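Local structure of putative secreted protein (Streptomyces sp. SirexAA-E, 4PEY) at residues Pro32-Lys37 / Asn65-Gln70; Leu57-Gly62 / Thr87-Asp92; Gly91-Asp96 / Leu115-Val120. The protein hydrolyses laminarin and laminarioligosaccharides as a secreted family 55 exo-beta-1,3-glucanase, producing glucose and laminaribiose as end products. The protein carries 1 engineered substitution. All coordinates share one frame; numbering follows the deposited sequence.

Contact 1: residues Pro32-Lys37 / Asn65-Gln70; sequences PDIQGK and NDINAQ. With BGC (beta-D-glucopyranose), chain C.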
loop_
_atom_site.group_PDB
_atom_site.type_symbol
_atom_site.label_atom_id
_atom_site.label_comp_id
_atom_site.label_asym_id
_atom_site.label_seq_id
_atom_site.Cartn_x
_atom_site.Cartn_y
_atom_site.Cartn_z
ATOM N N PRO A 32 -24.286 -5.629 -22.261
ATOM C CA PRO A 32 -24.542 -7.066 -22.345
ATOM C C PRO A 32 -23.353 -7.885 -21.844
ATOM O O PRO A 32 -22.196 -7.539 -22.107
ATOM C CB PRO A 32 -24.785 -7.291 -23.842
ATOM C CG PRO A 32 -24.013 -6.208 -24.509
ATOM C CD PRO A 32 -24.076 -5.019 -23.585
ATOM N N ASP A 33 -23.659 -8.939 -21.096
ATOM C CA ASP A 33 -22.683 -9.940 -20.681
ATOM C C ASP A 33 -21.513 -9.366 -19.889
ATOM O O ASP A 33 -20.353 -9.632 -20.195
ATOM C CB ASP A 33 -22.154 -10.698 -21.900
ATOM C CG ASP A 33 -21.472 -11.994 -21.520
ATOM O OD1 ASP A 33 -21.721 -12.484 -20.396
ATOM O OD2 ASP A 33 -20.689 -12.522 -22.339
ATOM N N ILE A 34 -21.825 -8.585 -18.863
ATOM C CA ILE A 34 -20.801 -8.079 -17.962
ATOM C C ILE A 34 -20.062 -9.233 -17.293
ATOM O O ILE A 34 -18.833 -9.226 -17.202
ATOM C CB ILE A 34 -21.406 -7.157 -16.884
ATOM C CG1 ILE A 34 -22.009 -5.918 -17.544
ATOM C CG2 ILE A 34 -20.352 -6.763 -15.853
ATOM C CD1 ILE A 34 -22.651 -4.962 -16.567
ATOM N N GLN A 35 -20.811 -10.229 -16.830
ATOM C CA GLN A 35 -20.200 -11.352 -16.126
ATOM C C GLN A 35 -19.197 -12.080 -17.018
ATOM O O GLN A 35 -18.093 -12.413 -16.581
ATOM C CB GLN A 35 -21.267 -12.328 -15.623
ATOM C CG GLN A 35 -20.675 -13.495 -14.839
ATOM C CD GLN A 35 -20.067 -13.059 -13.515
ATOM O OE1 GLN A 35 -20.780 -12.644 -12.607
ATOM N NE2 GLN A 35 -18.749 -13.152 -13.402
ATOM N N GLY A 36 -19.575 -12.303 -18.272
ATOM C CA GLY A 36 -18.689 -12.954 -19.222
ATOM C C GLY A 36 -17.412 -12.162 -19.448
ATOM O O GLY A 36 -16.319 -12.726 -19.514
ATOM N N LYS A 37 -17.551 -10.845 -19.562
ATOM C CA LYS A 37 -16.405 -9.979 -19.810
ATOM C C LYS A 37 -15.447 -9.940 -18.628
ATOM O O LYS A 37 -14.227 -10.004 -18.805
ATOM C CB LYS A 37 -16.886 -8.569 -20.164
ATOM C CG LYS A 37 -17.517 -8.518 -21.541
ATOM C CD LYS A 37 -18.395 -7.296 -21.756
ATOM C CE LYS A 37 -19.063 -7.369 -23.128
ATOM N NZ LYS A 37 -20.080 -6.304 -23.324
ATOM N N ASN A 65 -26.769 -6.600 -11.352
ATOM C CA ASN A 65 -27.251 -7.850 -10.791
ATOM C C ASN A 65 -26.462 -9.043 -11.295
ATOM O O ASN A 65 -25.805 -8.969 -12.341
ATOM C CB ASN A 65 -28.728 -8.033 -11.118
ATOM C CG ASN A 65 -29.569 -6.902 -10.592
ATOM O OD1 ASN A 65 -29.665 -6.714 -9.387
ATOM N ND2 ASN A 65 -30.178 -6.135 -11.492
ATOM N N ASP A 66 -26.540 -10.140 -10.543
ATOM C CA ASP A 66 -25.979 -11.420 -10.971
ATOM C C ASP A 66 -24.509 -11.292 -11.310
ATOM O O ASP A 66 -24.045 -11.813 -12.324
ATOM C CB ASP A 66 -26.750 -11.958 -12.177
ATOM C CG ASP A 66 -28.250 -11.913 -11.966
ATOM O OD1 ASP A 66 -28.737 -12.594 -11.042
ATOM O OD2 ASP A 66 -28.944 -11.193 -12.717
ATOM N N ILE A 67 -23.770 -10.595 -10.461
ATOM C CA ILE A 67 -22.360 -10.382 -10.741
ATOM C C ILE A 67 -21.473 -10.939 -9.631
ATOM O O ILE A 67 -21.689 -10.672 -8.456
ATOM C CB ILE A 67 -22.064 -8.878 -10.961
ATOM C CG1 ILE A 67 -20.586 -8.659 -11.293
ATOM C CG2 ILE A 67 -22.515 -8.031 -9.765
ATOM C CD1 ILE A 67 -20.275 -7.241 -11.657
ATOM N N ASN A 68 -20.506 -11.765 -10.016
ATOM C CA ASN A 68 -19.431 -12.164 -9.126
ATOM C C ASN A 68 -18.149 -11.791 -9.831
ATOM O O ASN A 68 -17.650 -12.528 -10.687
ATOM C CB ASN A 68 -19.469 -13.664 -8.789
ATOM C CG ASN A 68 -18.394 -14.063 -7.779
ATOM O OD1 ASN A 68 -17.748 -13.202 -7.167
ATOM N ND2 ASN A 68 -18.198 -15.367 -7.599
ATOM N N ALA A 69 -17.647 -10.605 -9.511
ATOM C CA ALA A 69 -16.448 -10.096 -10.154
ATOM C C ALA A 69 -15.225 -10.617 -9.419
ATOM O O ALA A 69 -14.841 -10.076 -8.378
ATOM C CB ALA A 69 -16.461 -8.560 -10.186
ATOM N N GLN A 70 -14.626 -11.682 -9.946
ATOM C CA GLN A 70 -13.407 -12.218 -9.360
ATOM C C GLN A 70 -12.245 -11.391 -9.864
ATOM O O GLN A 70 -12.117 -11.159 -11.072
ATOM C CB GLN A 70 -13.215 -13.694 -9.715
ATOM C CG GLN A 70 -14.262 -14.616 -9.099
ATOM C CD GLN A 70 -14.001 -16.076 -9.415
ATOM O OE1 GLN A 70 -13.163 -16.720 -8.785
ATOM N NE2 GLN A 70 -14.717 -16.604 -10.402
HETATM C C2 BGC C . -14.354 -18.943 -5.372
HETATM C C3 BGC C . -15.774 -18.619 -5.808
HETATM C C4 BGC C . -15.885 -18.732 -7.323
HETATM C C5 BGC C . -15.351 -20.074 -7.816
HETATM C C6 BGC C . -15.323 -20.097 -9.342
HETATM C C1 BGC C . -13.975 -20.323 -5.898
HETATM O O2 BGC C . -14.254 -18.895 -3.963
HETATM O O3 BGC C . -16.096 -17.306 -5.405
HETATM O O4 BGC C . -17.231 -18.574 -7.716
HETATM O O5 BGC C . -14.050 -20.315 -7.312
HETATM O O6 BGC C . -14.859 -21.350 -9.787
#
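The first turn of helix 34-45 lies beside strand 67-70, just past the corner at Asp-66, with the CA atoms of Gln-35 and Ile-67 5.9 Å apart. Gln-35 carries the contact by turning its amide against the backbone of Asn-68 and gripping both polar atoms. Its OE1 accepts from Asn-68 N at 2.7 Å, the donor approaching in the carbonyl plane, on a lone pair. Its NE2 gives a nearly straight bond to Asn-68 O (3.0 Å), met from above the peptide carbonyl plane although within the glutamine's own amide plane. With CG anti to the backbone N (chi1 -178°) and a bend at chi2, the side chain reaches the strand, and the two bonds fix the amide's rotation; NE2 also bonds weakly to Asp-39. Alongside, Ile-34 CG2 touches Ile-67 CD1 at 4.2 Å, and both isoleucines pack on Phe-59. The side chain of Asn-68 leads away, OD1 bonded to Thr-94 and ND2 3.4 Å from O4 of the chain C glucose. Asp-33 caps the helix weakly through Gly-36 N. A helix lying against the first coils in this way is consistent with the N-terminal cap of a beta-helix, here beside the glycan pocket that Asn-68 and Gln-70 line.

Contact 2: residues Leu57-Gly62 / Thr87-Asp92; sequences LMFKPG and TTFNGD
Phe-59 and Phe-89 meet inside a parallel beta-helix, where strands 55-59, 62-65 and 87-94 follow the coils and successive coils pair in parallel. An aromatic pair joins the two segments in the interior. The edge of Phe-89 is directed at the face of Phe-59 in a T-shaped stack, the planes 67° apart and the centroids separated by 4.8 Å. Phe-89 CZ stands over the centre of the Phe-59 ring and comes closest to CD2, at 3.6 Å. Phe-59 has CG anti to its carbonyl carbon (chi1 -70°), which carries the ring towards Phe-89, and chi2 of 74° turns its face to the incoming edge. Phe-27 stacks on the same phenylalanine and Tyr-64 meets it edge-to-face, while Ile-67 and Ile-77 touch both rings of the pair. An alanine in place of Phe-59 would remove the face on which Phe-89 CZ rests and is likely to leave that ring freer to turn, with a gap beside Phe-27.

Van der Waals contact continues at Thr-87, whose methyl CG2 lies 3.8 Å from Phe-59 CB and also sits near the carbonyl oxygens of Phe-59 and Lys-60. CG2 is placed there by standing anti to the backbone N, while OG1, on the other branch, approaches Pro-61 CA.

Backbone polar contacts join the segments at Gly-62, which forms a parallel bridge with Thr-87. Its backbone angles would jam a CB against the preceding carbonyl oxygen, so the lack of a side chain suits this position at the start of strand 62-65. The carbonyl of Gly-62 takes a nearly straight hydrogen bond from Thr-88 N at 3.0 Å, supplemented by a CH contact from Thr-87 CA. A water is hydrogen-bonded to Gly-62 O, at 3.1 Å, and to Thr-88 OG1, at 3.0 Å.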
loop_
_atom_site.group_PDB
_atom_site.type_symbol
_atom_site.label_atom_id
_atom_site.label_comp_id
_atom_site.label_asym_id
_atom_site.label_seq_id
_atom_site.Cartn_x
_atom_site.Cartn_y
_atom_site.Cartn_z
ATOM N N LEU A 57 -11.380 -2.080 -14.436
ATOM C CA LEU A 57 -12.807 -2.330 -14.637
ATOM C C LEU A 57 -13.569 -1.192 -13.967
ATOM O O LEU A 57 -13.462 -0.993 -12.755
ATOM C CB LEU A 57 -13.227 -3.681 -14.047
ATOM C CG LEU A 57 -12.317 -4.872 -14.373
ATOM C CD1 LEU A 57 -12.776 -6.121 -13.629
ATOM C CD2 LEU A 57 -12.258 -5.112 -15.881
ATOM N N MET A 58 -14.325 -0.433 -14.753
ATOM C CA MET A 58 -15.009 0.756 -14.256
ATOM C C MET A 58 -16.504 0.643 -14.485
ATOM O O MET A 58 -16.936 0.341 -15.591
ATOM C CB MET A 58 -14.467 2.011 -14.946
ATOM C CG MET A 58 -13.060 2.389 -14.520
ATOM S SD MET A 58 -13.079 3.081 -12.861
ATOM C CE MET A 58 -11.405 3.688 -12.709
ATOM N N PHE A 59 -17.286 0.898 -13.446
ATOM C CA PHE A 59 -18.731 0.735 -13.531
ATOM C C PHE A 59 -19.470 2.055 -13.349
ATOM O O PHE A 59 -19.332 2.718 -12.315
ATOM C CB PHE A 59 -19.194 -0.286 -12.484
ATOM C CG PHE A 59 -18.774 -1.699 -12.793
ATOM C CD1 PHE A 59 -17.456 -2.111 -12.620
ATOM C CD2 PHE A 59 -19.700 -2.617 -13.263
ATOM C CE1 PHE A 59 -17.075 -3.412 -12.922
ATOM C CE2 PHE A 59 -19.330 -3.910 -13.556
ATOM C CZ PHE A 59 -18.015 -4.311 -13.392
ATOM N N LYS A 60 -20.249 2.434 -14.362
ATOM C CA LYS A 60 -21.057 3.654 -14.295
ATOM C C LYS A 60 -22.118 3.528 -13.204
ATOM O O LYS A 60 -22.547 2.415 -12.865
ATOM C CB LYS A 60 -21.720 3.949 -15.643
ATOM C CG LYS A 60 -20.746 4.165 -16.785
ATOM C CD LYS A 60 -21.457 4.691 -18.026
ATOM C CE LYS A 60 -20.453 5.058 -19.102
ATOM N NZ LYS A 60 -21.102 5.722 -20.271
ATOM N N PRO A 61 -22.548 4.667 -12.642
ATOM C CA PRO A 61 -23.563 4.603 -11.582
ATOM C C PRO A 61 -24.820 3.842 -11.990
ATOM O O PRO A 61 -25.273 3.933 -13.140
ATOM C CB PRO A 61 -23.889 6.073 -11.321
ATOM C CG PRO A 61 -22.651 6.794 -11.685
ATOM C CD PRO A 61 -22.042 6.039 -12.837
ATOM N N GLY A 62 -25.363 3.087 -11.039
ATOM C CA GLY A 62 -26.546 2.286 -11.272
ATOM C C GLY A 62 -26.515 1.032 -10.424
ATOM O O GLY A 62 -25.753 0.946 -9.457
ATOM N N THR A 87 -23.140 3.231 -7.039
ATOM C CA THR A 87 -22.821 2.087 -7.889
ATOM C C THR A 87 -22.911 0.824 -7.053
ATOM O O THR A 87 -22.000 0.518 -6.283
ATOM C CB THR A 87 -21.409 2.203 -8.517
ATOM O OG1 THR A 87 -21.235 3.523 -9.049
ATOM C CG2 THR A 87 -21.243 1.199 -9.646
ATOM N N THR A 88 -24.015 0.098 -7.205
ATOM C CA THR A 88 -24.319 -1.016 -6.321
ATOM C C THR A 88 -24.303 -2.344 -7.073
ATOM O O THR A 88 -24.915 -2.477 -8.134
ATOM C CB THR A 88 -25.696 -0.827 -5.645
ATOM O OG1 THR A 88 -25.670 0.350 -4.825
ATOM C CG2 THR A 88 -26.043 -2.030 -4.771
ATOM N N PHE A 89 -23.584 -3.313 -6.517
ATOM C CA PHE A 89 -23.593 -4.684 -7.022
ATOM C C PHE A 89 -24.503 -5.537 -6.162
ATOM O O PHE A 89 -24.293 -5.631 -4.946
ATOM C CB PHE A 89 -22.201 -5.339 -6.987
ATOM C CG PHE A 89 -21.217 -4.828 -8.015
ATOM C CD1 PHE A 89 -21.501 -3.745 -8.831
ATOM C CD2 PHE A 89 -19.987 -5.458 -8.147
ATOM C CE1 PHE A 89 -20.571 -3.299 -9.770
ATOM C CE2 PHE A 89 -19.055 -5.020 -9.072
ATOM C CZ PHE A 89 -19.345 -3.938 -9.884
ATOM N N ASN A 90 -25.504 -6.159 -6.774
ATOM C CA ASN A 90 -26.142 -7.299 -6.147
ATOM C C ASN A 90 -25.293 -8.491 -6.534
ATOM O O ASN A 90 -25.441 -9.077 -7.611
ATOM C CB ASN A 90 -27.598 -7.418 -6.575
ATOM C CG ASN A 90 -28.428 -6.294 -6.014
ATOM O OD1 ASN A 90 -28.303 -5.960 -4.829
ATOM N ND2 ASN A 90 -29.232 -5.664 -6.858
ATOM N N GLY A 91 -24.338 -8.784 -5.659
ATOM C CA GLY A 91 -23.259 -9.694 -5.978
ATOM C C GLY A 91 -21.994 -9.304 -5.243
ATOM O O GLY A 91 -22.057 -8.628 -4.216
ATOM N N ASP A 92 -20.845 -9.714 -5.786
ATOM C CA ASP A 92 -19.602 -9.737 -5.031
ATOM C C ASP A 92 -18.422 -9.173 -5.809
ATOM O O ASP A 92 -18.396 -9.206 -7.046
ATOM C CB ASP A 92 -19.256 -11.173 -4.610
ATOM C CG ASP A 92 -20.295 -11.796 -3.681
ATOM O OD1 ASP A 92 -21.489 -11.881 -4.057
ATOM O OD2 ASP A 92 -19.905 -12.225 -2.574
HETATM O O HOH W 1 -26.994 2.076 -6.864
#

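Contact 3: residues Gly91-Asp96 / Leu115-Val120; sequences GDVTVD and LALNPV. With BGC (beta-D-glucopyranose), chain B; BGC (beta-D-glucopyranose), chain C; BGC (beta-D-glucopyranose), chain D.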
loop_
_atom_site.group_PDB
_atom_site.type_symbol
_atom_site.label_atom_id
_atom_site.label_comp_id
_atom_site.label_asym_id
_atom_site.label_seq_id
_atom_site.Cartn_x
_atom_site.Cartn_y
_atom_site.Cartn_z
ATOM N N GLY A 91 -24.338 -8.784 -5.659
ATOM C CA GLY A 91 -23.259 -9.694 -5.978
ATOM C C GLY A 91 -21.994 -9.304 -5.243
ATOM O O GLY A 91 -22.057 -8.628 -4.216
ATOM N N ASP A 92 -20.845 -9.714 -5.786
ATOM C CA ASP A 92 -19.602 -9.737 -5.031
ATOM C C ASP A 92 -18.422 -9.173 -5.809
ATOM O O ASP A 92 -18.396 -9.206 -7.046
ATOM C CB ASP A 92 -19.256 -11.173 -4.610
ATOM C CG ASP A 92 -20.295 -11.796 -3.681
ATOM O OD1 ASP A 92 -21.489 -11.881 -4.057
ATOM O OD2 ASP A 92 -19.905 -12.225 -2.574
ATOM N N VAL A 93 -17.443 -8.670 -5.067
ATOM C CA VAL A 93 -16.117 -8.404 -5.602
ATOM C C VAL A 93 -15.181 -9.340 -4.837
ATOM O O VAL A 93 -14.862 -9.114 -3.667
ATOM C CB VAL A 93 -15.710 -6.922 -5.449
ATOM C CG1 VAL A 93 -14.263 -6.726 -5.831
ATOM C CG2 VAL A 93 -16.602 -6.040 -6.319
ATOM N N THR A 94 -14.789 -10.420 -5.502
ATOM C CA THR A 94 -14.172 -11.563 -4.841
ATOM C C THR A 94 -12.686 -11.713 -5.111
ATOM O O THR A 94 -12.261 -11.686 -6.266
ATOM C CB THR A 94 -14.868 -12.863 -5.289
ATOM O OG1 THR A 94 -16.249 -12.813 -4.905
ATOM C CG2 THR A 94 -14.197 -14.107 -4.683
ATOM N N VAL A 95 -11.900 -11.880 -4.049
ATOM C CA VAL A 95 -10.563 -12.444 -4.188
ATOM C C VAL A 95 -10.463 -13.703 -3.325
ATOM O O VAL A 95 -10.770 -13.676 -2.125
ATOM C CB VAL A 95 -9.453 -11.442 -3.794
ATOM C CG1 VAL A 95 -8.081 -12.101 -3.875
ATOM C CG2 VAL A 95 -9.487 -10.208 -4.693
ATOM N N ASP A 96 -10.058 -14.808 -3.947
ATOM C CA ASP A 96 -9.844 -16.071 -3.239
ATOM C C ASP A 96 -8.490 -16.614 -3.697
ATOM O O ASP A 96 -7.785 -15.961 -4.479
ATOM C CB ASP A 96 -10.987 -17.066 -3.504
ATOM C CG ASP A 96 -11.119 -18.149 -2.417
ATOM O OD1 ASP A 96 -10.244 -18.277 -1.529
ATOM O OD2 ASP A 96 -12.109 -18.908 -2.473
ATOM N N LEU A 115 -17.585 1.339 -4.476
ATOM C CA LEU A 115 -18.714 0.472 -4.802
ATOM C C LEU A 115 -19.491 0.112 -3.549
ATOM O O LEU A 115 -18.915 0.018 -2.457
ATOM C CB LEU A 115 -18.243 -0.825 -5.473
ATOM C CG LEU A 115 -17.588 -0.742 -6.848
ATOM C CD1 LEU A 115 -16.810 -2.008 -7.130
ATOM C CD2 LEU A 115 -18.647 -0.522 -7.914
ATOM N N ALA A 116 -20.792 -0.119 -3.713
ATOM C CA ALA A 116 -21.593 -0.755 -2.669
ATOM C C ALA A 116 -21.843 -2.212 -3.064
ATOM O O ALA A 116 -22.156 -2.500 -4.227
ATOM C CB ALA A 116 -22.910 -0.016 -2.452
ATOM N N LEU A 117 -21.670 -3.126 -2.111
ATOM C CA LEU A 117 -21.809 -4.558 -2.378
ATOM C C LEU A 117 -22.919 -5.175 -1.536
ATOM O O LEU A 117 -22.998 -4.945 -0.323
ATOM C CB LEU A 117 -20.502 -5.300 -2.096
ATOM C CG LEU A 117 -19.243 -4.761 -2.762
ATOM C CD1 LEU A 117 -18.054 -5.614 -2.346
ATOM C CD2 LEU A 117 -19.381 -4.736 -4.280
ATOM N N ASN A 118 -23.766 -5.953 -2.200
ATOM C CA ASN A 118 -24.813 -6.745 -1.562
ATOM C C ASN A 118 -24.480 -8.220 -1.817
ATOM O O ASN A 118 -25.012 -8.823 -2.753
ATOM C CB ASN A 118 -26.191 -6.364 -2.133
ATOM C CG ASN A 118 -27.344 -7.067 -1.434
ATOM O OD1 ASN A 118 -27.237 -7.481 -0.277
ATOM N ND2 ASN A 118 -28.469 -7.187 -2.136
ATOM N N PRO A 119 -23.547 -8.790 -1.022
ATOM C CA PRO A 119 -22.963 -10.100 -1.374
ATOM C C PRO A 119 -23.977 -11.244 -1.332
ATOM O O PRO A 119 -24.852 -11.260 -0.455
ATOM C CB PRO A 119 -21.855 -10.293 -0.328
ATOM C CG PRO A 119 -22.236 -9.410 0.812
ATOM C CD PRO A 119 -22.956 -8.229 0.206
ATOM N N VAL A 120 -23.837 -12.198 -2.253
ATOM C CA VAL A 120 -24.899 -13.179 -2.485
ATOM C C VAL A 120 -25.179 -14.087 -1.272
ATOM O O VAL A 120 -26.324 -14.481 -1.057
ATOM C CB VAL A 120 -24.595 -14.052 -3.742
ATOM C CG1 VAL A 120 -23.444 -15.001 -3.494
ATOM C CG2 VAL A 120 -25.831 -14.831 -4.172
HETATM C C2 BGC B . -16.675 -16.433 -3.156
HETATM C C3 BGC B . -17.819 -16.375 -2.151
HETATM C C4 BGC B . -19.154 -16.093 -2.844
HETATM C C5 BGC B . -19.349 -17.013 -4.046
HETATM C C6 BGC B . -20.575 -16.617 -4.860
HETATM C C1 BGC B . -17.034 -17.395 -4.282
HETATM O O2 BGC B . -15.479 -16.850 -2.519
HETATM O O3 BGC B . -17.541 -15.378 -1.199
HETATM O O4 BGC B . -20.219 -16.287 -1.934
HETATM O O5 BGC B . -18.226 -16.956 -4.898
HETATM O O6 BGC B . -20.985 -17.697 -5.669
HETATM C C2 BGC C . -14.354 -18.943 -5.372
HETATM C C3 BGC C . -15.774 -18.619 -5.808
HETATM C C4 BGC C . -15.885 -18.732 -7.323
HETATM C C5 BGC C . -15.351 -20.074 -7.816
HETATM C C6 BGC C . -15.323 -20.097 -9.342
HETATM C C1 BGC C . -13.975 -20.323 -5.898
HETATM O O2 BGC C . -14.254 -18.895 -3.963
HETATM O O3 BGC C . -16.096 -17.306 -5.405
HETATM O O4 BGC C . -17.231 -18.574 -7.716
HETATM O O5 BGC C . -14.050 -20.315 -7.312
HETATM O O6 BGC C . -14.859 -21.350 -9.787
HETATM C C2 BGC D . -11.199 -22.010 -4.274
HETATM C C3 BGC D . -12.128 -21.892 -5.474
HETATM C C4 BGC D . -11.443 -22.356 -6.759
HETATM C C5 BGC D . -10.776 -23.715 -6.564
HETATM C C6 BGC D . -10.015 -24.143 -7.826
HETATM C C1 BGC D . -10.512 -23.366 -4.207
HETATM O O1 BGC D . -9.519 -23.289 -3.197
HETATM O O2 BGC D . -11.943 -21.781 -3.092
HETATM O O3 BGC D . -12.525 -20.541 -5.585
HETATM O O4 BGC D . -12.398 -22.437 -7.798
HETATM O O5 BGC D . -9.899 -23.680 -5.451
HETATM O O6 BGC D . -9.077 -23.151 -8.211
#
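Asp-92 sets its carboxylate crosswise to the ring of Pro-119, and the two oxygens divide the work. OD1 accepts a hydrogen bond from Val-120 N at 3.0 Å, on its syn side and 18° out of the carboxylate plane, while OD2 rests against Pro-119 CB at 3.5 Å. This places the carboxylate at the start of the turn beyond strand 116-118, where it satisfies a backbone N-H. The next residue, Val-93, points its side chain toward 115-120 and crosses both leucines at about a right angle: its CG2 methyl meets Leu-117 CD2 at 3.7 Å and Leu-115 CD1 at 4.1 Å. CG2 lies anti to the carbonyl carbon, directed into this apolar interior. One residue before Asp-92, Gly-91 N donates to Asn-118 O at 3.0 Å from above the carbonyl plane, and Gly-91 O receives a CH contact from Pro-119 CA.

On the sugar side, Asp-96 OD2 accepts from O2 of two glucose units, those of chains C and D, at 2.6 and 2.9 Å. Val-120 CG1 packs against C6 of the chain B glucose, so both segments border the bound glycan.

Strand 87-94 is flanked here by strand 67-70, through backbone bonds of Asp-92 and Thr-94, and by strand 116-118; Asn-124 of strand 123-125 packs on Asp-92, Leu-117 and Pro-119, and Ile-77 of strand 75-79 touches Val-93 and Leu-115 from within.

How the contacts relate
The three contacts lie on one side of the chain's centre, with their own centres about 10 to 11 Å apart, and follow successive coils of the N-terminal beta-helix. Along the chain, contacts 1 and 2 interleave, contact 1 closes before contact 3 opens, and contacts 2 and 3 share Gly-91 and Asp-92. Strand 87-94 is the common element: it pairs with 67-70 towards contact 1 and with 116-118 in contact 3. The Asn-65 to Asn-90 side-chain bond further ties neighbouring coils. Contact 2 lies in the interior, next to contacts 1 and 3, which border the bound glycan away from the catalytic site.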